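Local coordinates for Mll8374 protein (Mesorhizobium loti, PDB 3B5E) that probably hydrolyses carboxylic ester bonds as a serine carboxylesterase of the alpha/beta-hydrolase superfamily, at residues L116-G121 against S197-G202; L128-P133 against T181-H186; L138-R143 against R160-A165. All blocks are in the same frame, centred on the assembly; numbering follows the deposited sequence. Where two conformers were deposited one is given.

Contact 1: L116-G121 against S197-G202; sequences LGYSNG and SGHDIG. With EDO (1,2-ethanediol), chain F; EDO (1,2-ethanediol), chain I.
S119 and H199 meet through OG and NE2, 2.9 Å apart, with the hydroxyl lying in the plane of the imidazole at its edge; either atom could be the donor. CG of H199 stands anti to the backbone N (chi1 -165°), which swings the ring across toward the serine. Beside this pair, Y118 gives its OH to the carbonyl O of H199 at 2.7 Å, coming from well above the carbonyl plane. The phenol OH also accepts a hydrogen bond from a water, which donates another to OD1 of D200. I201 lies over one face of the Y118 ring, its CD1 3.9 Å from the centroid in a CH-pi contact, while CB of S119 lies against the other face, so the phenol is held flat between them. One shell further out, ND1 of H199 is hydrogen-bonded to OD2 of D169, and R143 holds the carbonyl of G198. S119 takes the strained backbone turn (phi 59°, psi -118°) between strand 113-118 and helix 120-131, with G117 and G121 around it. This is consistent with the nucleophile elbow (GxSxG) of an alpha/beta hydrolase, with S119, H199 and D169 probably its catalytic triad.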
loop_
_atom_site.group_PDB
_atom_site.type_symbol
_atom_site.label_atom_id
_atom_site.label_comp_id
_atom_site.label_asym_id
_atom_site.label_seq_id
_atom_site.Cartn_x
_atom_site.Cartn_y
_atom_site.Cartn_z
ATOM N N LEU A 116 -3.286 1.357 1.134
ATOM C CA LEU A 116 -2.362 2.435 1.527
ATOM C C LEU A 116 -1.007 1.841 1.929
ATOM O O LEU A 116 -0.896 1.196 2.980
ATOM C CB LEU A 116 -2.972 3.263 2.677
ATOM C CG LEU A 116 -2.108 4.342 3.379
ATOM C CD1 LEU A 116 -1.820 5.546 2.433
ATOM C CD2 LEU A 116 -2.707 4.811 4.716
ATOM N N GLY A 117 0.022 2.090 1.102
ATOM C CA GLY A 117 1.372 1.594 1.340
ATOM C C GLY A 117 2.363 2.732 1.470
ATOM O O GLY A 117 2.217 3.802 0.858
ATOM N N TYR A 118 3.363 2.492 2.288
ATOM C CA TYR A 118 4.518 3.364 2.430
ATOM C C TYR A 118 5.779 2.672 1.969
ATOM O O TYR A 118 6.155 1.609 2.501
ATOM C CB TYR A 118 4.659 3.805 3.872
ATOM C CG TYR A 118 5.922 4.596 4.183
ATOM C CD1 TYR A 118 6.349 5.632 3.362
ATOM C CD2 TYR A 118 6.675 4.306 5.333
ATOM C CE1 TYR A 118 7.483 6.355 3.659
ATOM C CE2 TYR A 118 7.805 5.007 5.638
ATOM C CZ TYR A 118 8.236 6.018 4.782
ATOM O OH TYR A 118 9.357 6.743 5.103
ATOM N N SER A 119 6.409 3.284 0.957
ATOM C CA SER A 119 7.725 2.901 0.469
ATOM C C SER A 119 7.692 1.424 -0.007
ATOM O O SER A 119 6.959 1.122 -0.946
ATOM C CB SER A 119 8.772 3.235 1.528
ATOM O OG SER A 119 10.053 3.340 0.952
ATOM N N ASN A 120 8.472 0.531 0.599
ATOM C CA ASN A 120 8.406 -0.900 0.276
ATOM C C ASN A 120 6.951 -1.408 0.251
ATOM O O ASN A 120 6.560 -2.126 -0.653
ATOM C CB ASN A 120 9.252 -1.675 1.277
ATOM C CG ASN A 120 9.350 -3.169 0.967
ATOM O OD1 ASN A 120 9.212 -3.968 1.872
ATOM N ND2 ASN A 120 9.595 -3.537 -0.294
ATOM N N GLY A 121 6.130 -0.975 1.218
ATOM C CA GLY A 121 4.715 -1.356 1.220
ATOM C C GLY A 121 3.915 -0.825 0.038
ATOM O O GLY A 121 3.020 -1.508 -0.460
ATOM N N SER A 197 8.200 17.586 1.870
ATOM C CA SER A 197 8.779 16.526 2.705
ATOM C C SER A 197 9.858 15.705 2.025
ATOM O O SER A 197 9.994 15.682 0.788
ATOM C CB SER A 197 7.660 15.588 3.203
ATOM O OG SER A 197 6.793 16.345 3.983
ATOM N N GLY A 198 10.674 15.057 2.851
ATOM C CA GLY A 198 11.577 14.033 2.377
ATOM C C GLY A 198 10.933 12.668 2.262
ATOM O O GLY A 198 9.760 12.523 1.902
ATOM N N HIS A 199 11.719 11.637 2.558
ATOM C CA HIS A 199 11.210 10.262 2.526
ATOM C C HIS A 199 10.269 9.916 3.701
ATOM O O HIS A 199 9.496 8.986 3.594
ATOM C CB HIS A 199 12.363 9.270 2.464
ATOM C CG HIS A 199 11.928 7.905 2.068
ATOM N ND1 HIS A 199 11.491 7.609 0.797
ATOM C CD2 HIS A 199 11.840 6.753 2.779
ATOM C CE1 HIS A 199 11.165 6.331 0.734
ATOM N NE2 HIS A 199 11.346 5.795 1.930
ATOM N N ASP A 200 10.317 10.682 4.783
ATOM C CA ASP A 200 9.433 10.460 5.907
ATOM C C ASP A 200 8.020 10.908 5.544
ATOM O O ASP A 200 7.827 11.815 4.731
ATOM C CB ASP A 200 9.865 11.253 7.149
ATOM C CG ASP A 200 11.062 10.631 7.890
ATOM O OD1 ASP A 200 11.566 9.539 7.507
ATOM O OD2 ASP A 200 11.500 11.260 8.895
ATOM N N ILE A 201 7.044 10.295 6.205
ATOM C CA ILE A 201 5.658 10.611 5.972
ATOM C C ILE A 201 5.038 11.158 7.233
ATOM O O ILE A 201 5.560 10.988 8.339
ATOM C CB ILE A 201 4.858 9.392 5.441
ATOM C CG1 ILE A 201 4.994 8.181 6.384
ATOM C CG2 ILE A 201 5.289 9.054 3.976
ATOM C CD1 ILE A 201 3.981 7.076 6.103
ATOM N N GLY A 202 3.913 11.829 7.077
ATOM C CA GLY A 202 3.331 12.553 8.207
ATOM C C GLY A 202 2.015 13.222 7.896
ATOM O O GLY A 202 1.311 12.836 6.996
HETATM C C1 EDO F . 13.231 12.121 5.589
HETATM O O1 EDO F . 12.147 13.094 5.484
HETATM C C2 EDO F . 14.486 12.440 4.761
HETATM O O2 EDO F . 14.384 11.992 3.395
HETATM C C1 EDO I . 11.775 2.011 -1.931
HETATM O O1 EDO I . 11.205 1.443 -0.765
HETATM C C2 EDO I . 11.199 3.401 -2.166
HETATM O O2 EDO I . 9.910 3.411 -2.818
HETATM O O HOH W 1 10.355 6.773 7.675
#

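Contact 2: L128-P133 against T181-H186; sequences LMLLHP and TLLSRH. With EDO (1,2-ethanediol), chain G.
L130 is the residue that reaches across from helix 120-131 to the end of helix 176-185, and its two methyls do different jobs. CD1 goes to the leucines, 4.2 Å from CD2 of L182 and a little further from CD2 of L183. CD2 sits over a face of the H186 imidazole, 4.2 Å from the ring centroid and only 13° off the ring normal, a CH-pi contact in which the two side chains cross at about a right angle. With CG of L130 anti to its carbonyl carbon (chi1 -71°), the fork opens toward both partners at once. On the inner side M129, a selenomethionine, adds its terminal CE, 4.2 Å from CD2 of L183. These two residues are buried and continue into the sheet: M129 also packs on A139, and L183 on L141 and I163, so the inner side is closed by the strands beneath the helices.

The outer side is different. L182 and H186 are partly exposed, and a 1,2-ethanediol, probably from the crystallisation liquor, lies next to them. Its O1 is 2.6 Å from NE2 of H186, in the ring plane and nearly straight at 168°, with either atom able to donate; CD1 of L182 lies against the same molecule. The other ring nitrogen, ND1, is bonded to the carbonyl O of T154, which fixes the rotation of the imidazole and keeps its face turned to L130. Since a carbonyl can only accept, ND1 probably carries a proton.

No polar bond therefore joins the two segments: methyls meet methyls and, in one place, the face of an imidazole. Dispersion and the burial of methyls, with the CH-pi contact, hold the segments together, while the nitrogens of H186 are satisfied by T154 O and the diol.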
loop_
_atom_site.group_PDB
_atom_site.type_symbol
_atom_site.label_atom_id
_atom_site.label_comp_id
_atom_site.label_asym_id
_atom_site.label_seq_id
_atom_site.Cartn_x
_atom_site.Cartn_y
_atom_site.Cartn_z
ATOM N N LEU A 128 0.960 -5.568 -6.814
ATOM C CA LEU A 128 -0.297 -6.276 -6.692
ATOM C C LEU A 128 -1.235 -5.858 -7.815
ATOM O O LEU A 128 -1.859 -6.710 -8.450
ATOM C CB LEU A 128 -0.911 -6.034 -5.312
ATOM C CG LEU A 128 -2.254 -6.696 -4.975
ATOM C CD1 LEU A 128 -2.176 -8.243 -4.991
ATOM C CD2 LEU A 128 -2.762 -6.138 -3.644
HETATM N N MSE A 129 -1.354 -4.549 -8.046
HETATM C CA MSE A 129 -2.192 -4.039 -9.147
HETATM C C MSE A 129 -1.793 -4.609 -10.513
HETATM O O MSE A 129 -2.652 -4.952 -11.314
HETATM C CB MSE A 129 -2.138 -2.500 -9.232
HETATM C CG MSE A 129 -2.775 -1.785 -8.056
HETATM SE SE MSE A 129 -2.317 0.153 -8.088
HETATM C CE MSE A 129 -2.654 0.402 -9.893
ATOM N N LEU A 130 -0.489 -4.706 -10.765
ATOM C CA LEU A 130 0.006 -5.101 -12.078
ATOM C C LEU A 130 0.007 -6.599 -12.276
ATOM O O LEU A 130 -0.202 -7.075 -13.384
ATOM C CB LEU A 130 1.394 -4.518 -12.294
ATOM C CG LEU A 130 1.379 -2.996 -12.509
ATOM C CD1 LEU A 130 2.749 -2.437 -12.203
ATOM C CD2 LEU A 130 0.902 -2.640 -13.926
ATOM N N LEU A 131 0.192 -7.343 -11.196
ATOM C CA LEU A 131 0.304 -8.787 -11.272
ATOM C C LEU A 131 -1.014 -9.531 -10.968
ATOM O O LEU A 131 -1.181 -10.660 -11.421
ATOM C CB LEU A 131 1.407 -9.266 -10.335
ATOM C CG LEU A 131 2.852 -8.844 -10.643
ATOM C CD1 LEU A 131 3.774 -9.183 -9.488
ATOM C CD2 LEU A 131 3.410 -9.494 -11.941
ATOM N N HIS A 132 -1.925 -8.920 -10.202
ATOM C CA HIS A 132 -3.145 -9.570 -9.750
ATOM C C HIS A 132 -4.298 -8.630 -9.884
ATOM O O HIS A 132 -4.787 -8.121 -8.896
ATOM C CB HIS A 132 -2.996 -10.039 -8.320
ATOM C CG HIS A 132 -1.927 -11.063 -8.173
ATOM N ND1 HIS A 132 -2.138 -12.389 -8.456
ATOM C CD2 HIS A 132 -0.609 -10.945 -7.883
ATOM C CE1 HIS A 132 -1.010 -13.058 -8.283
ATOM N NE2 HIS A 132 -0.061 -12.202 -7.966
ATOM N N PRO A 133 -4.717 -8.378 -11.127
ATOM C CA PRO A 133 -5.805 -7.456 -11.354
ATOM C C PRO A 133 -7.146 -7.975 -10.815
ATOM O O PRO A 133 -7.361 -9.180 -10.673
ATOM C CB PRO A 133 -5.847 -7.341 -12.877
ATOM C CG PRO A 133 -5.255 -8.609 -13.365
ATOM C CD PRO A 133 -4.194 -8.941 -12.388
ATOM N N THR A 181 4.177 7.450 -15.392
ATOM C CA THR A 181 4.103 7.060 -16.788
ATOM C C THR A 181 3.600 5.613 -16.903
ATOM O O THR A 181 2.663 5.305 -17.679
ATOM C CB THR A 181 5.488 7.253 -17.478
ATOM O OG1 THR A 181 5.745 8.655 -17.585
ATOM C CG2 THR A 181 5.507 6.615 -18.909
ATOM N N LEU A 182 4.205 4.731 -16.130
ATOM C CA LEU A 182 3.852 3.308 -16.170
ATOM C C LEU A 182 2.376 3.068 -15.842
ATOM O O LEU A 182 1.673 2.384 -16.579
ATOM C CB LEU A 182 4.736 2.540 -15.186
ATOM C CG LEU A 182 4.534 1.031 -15.087
ATOM C CD1 LEU A 182 5.012 0.370 -16.346
ATOM C CD2 LEU A 182 5.262 0.498 -13.838
ATOM N N LEU A 183 1.908 3.601 -14.715
ATOM C CA LEU A 183 0.548 3.332 -14.259
ATOM C C LEU A 183 -0.467 3.986 -15.205
ATOM O O LEU A 183 -1.477 3.378 -15.530
ATOM C CB LEU A 183 0.361 3.773 -12.811
ATOM C CG LEU A 183 1.239 3.043 -11.764
ATOM C CD1 LEU A 183 1.047 3.626 -10.342
ATOM C CD2 LEU A 183 0.976 1.535 -11.745
ATOM N N SER A 184 -0.161 5.209 -15.644
ATOM C CA SER A 184 -0.954 5.923 -16.646
ATOM C C SER A 184 -1.089 5.108 -17.925
ATOM O O SER A 184 -2.196 4.884 -18.407
ATOM C CB SER A 184 -0.336 7.296 -16.974
ATOM O OG SER A 184 -1.230 8.056 -17.775
ATOM N N ARG A 185 0.038 4.651 -18.458
ATOM C CA ARG A 185 0.038 3.867 -19.690
ATOM C C ARG A 185 -0.830 2.618 -19.577
ATOM O O ARG A 185 -1.458 2.227 -20.561
ATOM C CB ARG A 185 1.440 3.446 -20.116
ATOM C CG ARG A 185 2.272 4.563 -20.729
ATOM C CD ARG A 185 3.687 4.105 -21.028
ATOM N NE ARG A 185 3.712 2.876 -21.815
ATOM N N HIS A 186 -0.907 2.029 -18.389
ATOM C CA HIS A 186 -1.706 0.831 -18.189
ATOM C C HIS A 186 -3.168 1.134 -17.911
ATOM O O HIS A 186 -3.980 0.233 -17.758
ATOM C CB HIS A 186 -1.105 -0.020 -17.081
ATOM C CG HIS A 186 0.085 -0.796 -17.528
ATOM N ND1 HIS A 186 0.007 -2.116 -17.906
ATOM C CD2 HIS A 186 1.372 -0.421 -17.722
ATOM C CE1 HIS A 186 1.204 -2.526 -18.284
ATOM N NE2 HIS A 186 2.049 -1.519 -18.177
HETATM C C1 EDO G . 4.863 -1.139 -20.279
HETATM O O1 EDO G . 4.537 -1.758 -19.033
HETATM C C2 EDO G . 5.240 0.293 -19.996
HETATM O O2 EDO G . 4.035 1.043 -20.103
#

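Contact 3: L138-R143 against R160-A165; sequences LAALLR and RTLIIA. With EDO (1,2-ethanediol), chain I.
A139 and R160 start the backbone ladder, A139 N bonding to R160 O, between two strands that run parallel with their axes 10° apart and 4.7 Å at closest approach. A139 O receives L162 N at 2.8 Å; L141 repeats the pattern with L162 O and I164 N, and R143 N closes the ladder on I164 O at 2.9 Å. Weaker CA-H...O contacts fill the gaps, such as T161 CA to A139 O.

Apolar packing covers both sides of the sheet. L142 and I164 lie side by side, with CD2 of the leucine 3.6 Å from CD1 of the isoleucine, on the side that helix 203-214 covers. On the other side CD1 of L141 crosses to CG1 of I163, 4.2 Å away, beneath helix 120-131.

The charged groups sit at the two ends. Where the strands begin, CD2 of L138 lies at the edge of the R160 guanidinium, which turns to W212 for a cation-pi contact and a bond to its carbonyl. At the far end R143 folds back on itself, bent at chi2 (-67°), and NH1 gives I164 O a second bond at 3.0 Å, from well above the carbonyl plane. That oxygen is thus gripped twice by one residue. R143 also forms a salt bridge to D205 through NH1 and bonds G198 O through NE. An alanine here is likely to leave D205 without its charged mate and set the loop around G198 and H199 freer to move.

In this protein, then, the R143 side chain braces the loop that carries the probable catalytic histidine. Adjacent parallel strands of a central sheet with helices on both faces are typical of the alpha/beta-hydrolase fold.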
loop_
_atom_site.group_PDB
_atom_site.type_symbol
_atom_site.label_atom_id
_atom_site.label_comp_id
_atom_site.label_asym_id
_atom_site.label_seq_id
_atom_site.Cartn_x
_atom_site.Cartn_y
_atom_site.Cartn_z
ATOM N N LEU A 138 -8.595 1.220 -5.420
ATOM C CA LEU A 138 -8.107 2.496 -4.905
ATOM C C LEU A 138 -6.784 2.236 -4.209
ATOM O O LEU A 138 -6.707 1.358 -3.351
ATOM C CB LEU A 138 -9.091 3.092 -3.889
ATOM C CG LEU A 138 -10.487 3.591 -4.306
ATOM C CD1 LEU A 138 -11.231 4.158 -3.090
ATOM C CD2 LEU A 138 -10.394 4.639 -5.409
ATOM N N ALA A 139 -5.739 2.965 -4.600
ATOM C CA ALA A 139 -4.415 2.793 -4.016
ATOM C C ALA A 139 -3.821 4.156 -3.681
ATOM O O ALA A 139 -3.908 5.082 -4.482
ATOM C CB ALA A 139 -3.485 2.071 -4.961
ATOM N N ALA A 140 -3.216 4.257 -2.509
ATOM C CA ALA A 140 -2.494 5.459 -2.066
ATOM C C ALA A 140 -1.058 5.010 -1.809
ATOM O O ALA A 140 -0.800 4.188 -0.905
ATOM C CB ALA A 140 -3.097 6.057 -0.828
ATOM N N LEU A 141 -0.139 5.536 -2.630
ATOM C CA LEU A 141 1.225 5.076 -2.677
ATOM C C LEU A 141 2.132 6.206 -2.176
ATOM O O LEU A 141 2.330 7.213 -2.870
ATOM C CB LEU A 141 1.633 4.699 -4.118
ATOM C CG LEU A 141 0.746 3.690 -4.874
ATOM C CD1 LEU A 141 1.294 3.427 -6.263
ATOM C CD2 LEU A 141 0.568 2.369 -4.140
ATOM N N LEU A 142 2.691 6.029 -0.987
ATOM C CA LEU A 142 3.498 7.074 -0.353
ATOM C C LEU A 142 4.972 6.738 -0.573
ATOM O O LEU A 142 5.432 5.667 -0.162
ATOM C CB LEU A 142 3.183 7.174 1.126
ATOM C CG LEU A 142 1.716 7.419 1.491
ATOM C CD1 LEU A 142 1.577 7.604 3.011
ATOM C CD2 LEU A 142 1.129 8.593 0.703
ATOM N N ARG A 143 5.685 7.643 -1.246
ATOM C CA ARG A 143 7.107 7.477 -1.601
ATOM C C ARG A 143 7.429 6.163 -2.347
ATOM O O ARG A 143 8.330 5.435 -1.952
ATOM C CB ARG A 143 8.010 7.637 -0.393
ATOM C CG ARG A 143 7.633 8.744 0.568
ATOM C CD ARG A 143 7.788 10.141 -0.042
ATOM N NE ARG A 143 7.519 11.093 1.024
ATOM C CZ ARG A 143 6.304 11.462 1.410
ATOM N NH1 ARG A 143 5.212 11.075 0.760
ATOM N NH2 ARG A 143 6.175 12.264 2.443
ATOM N N ARG A 160 -8.166 4.199 -9.454
ATOM C CA ARG A 160 -7.603 5.461 -9.056
ATOM C C ARG A 160 -6.415 5.218 -8.133
ATOM O O ARG A 160 -6.539 4.523 -7.097
ATOM C CB ARG A 160 -8.650 6.304 -8.339
ATOM C CG ARG A 160 -9.806 6.743 -9.223
ATOM C CD ARG A 160 -10.941 7.313 -8.314
ATOM N NE ARG A 160 -10.581 8.624 -7.727
ATOM C CZ ARG A 160 -10.506 8.962 -6.424
ATOM N NH1 ARG A 160 -10.754 8.130 -5.411
ATOM N NH2 ARG A 160 -10.170 10.202 -6.138
ATOM N N THR A 161 -5.289 5.823 -8.500
ATOM C CA THR A 161 -4.064 5.734 -7.744
ATOM C C THR A 161 -3.608 7.140 -7.363
ATOM O O THR A 161 -3.559 8.039 -8.217
ATOM C CB THR A 161 -2.971 5.061 -8.573
ATOM O OG1 THR A 161 -3.518 3.908 -9.232
ATOM C CG2 THR A 161 -1.811 4.653 -7.677
ATOM N N LEU A 162 -3.324 7.334 -6.076
ATOM C CA LEU A 162 -2.695 8.527 -5.578
ATOM C C LEU A 162 -1.215 8.170 -5.312
ATOM O O LEU A 162 -0.932 7.113 -4.748
ATOM C CB LEU A 162 -3.382 8.996 -4.287
ATOM C CG LEU A 162 -2.703 10.086 -3.494
ATOM C CD1 LEU A 162 -2.773 11.485 -4.178
ATOM C CD2 LEU A 162 -3.318 10.112 -2.094
ATOM N N ILE A 163 -0.297 9.060 -5.727
ATOM C CA ILE A 163 1.137 8.965 -5.445
ATOM C C ILE A 163 1.552 10.239 -4.735
ATOM O O ILE A 163 1.169 11.361 -5.174
ATOM C CB ILE A 163 1.969 8.772 -6.759
ATOM C CG1 ILE A 163 1.660 7.411 -7.392
ATOM C CG2 ILE A 163 3.470 8.994 -6.487
ATOM C CD1 ILE A 163 2.166 7.287 -8.827
ATOM N N ILE A 164 2.260 10.106 -3.604
ATOM C CA ILE A 164 2.844 11.272 -2.959
ATOM C C ILE A 164 4.344 11.115 -2.847
ATOM O O ILE A 164 4.835 10.223 -2.140
ATOM C CB ILE A 164 2.278 11.524 -1.582
ATOM C CG1 ILE A 164 0.752 11.482 -1.603
ATOM C CG2 ILE A 164 2.816 12.901 -1.037
ATOM C CD1 ILE A 164 0.116 11.893 -0.278
ATOM N N ALA A 165 5.052 11.958 -3.604
ATOM C CA ALA A 165 6.498 12.028 -3.662
ATOM C C ALA A 165 6.978 13.111 -2.739
ATOM O O ALA A 165 6.335 14.145 -2.541
ATOM C CB ALA A 165 6.975 12.338 -5.091
HETATM C C1 EDO I . 11.775 2.011 -1.931
HETATM O O1 EDO I . 11.205 1.443 -0.765
HETATM C C2 EDO I . 11.199 3.401 -2.166
HETATM O O2 EDO I . 9.910 3.411 -2.818
#

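In the fold
Along the chain the three contacts are nested: contact 3 lies inside the loop closed by contact 2, and contact 2 inside that closed by contact 1. Helix 120-131 serves contact 1 with its start and contact 2 with its end, their centres about 20 Å apart. Contact 3 lies between, its centre about 10 Å from contact 1 and 12 Å from contact 2. Strands 113-118 and 138-142 are sheet neighbours, and L142 O accepts a backbone hydrogen bond from S119 N, tying the probable elbow to contact 3; contact 2 packs on the same sheet through M129 and L183. The probable active site thus sits at the C-terminal ends of parallel strands, above the sheet and packed helices.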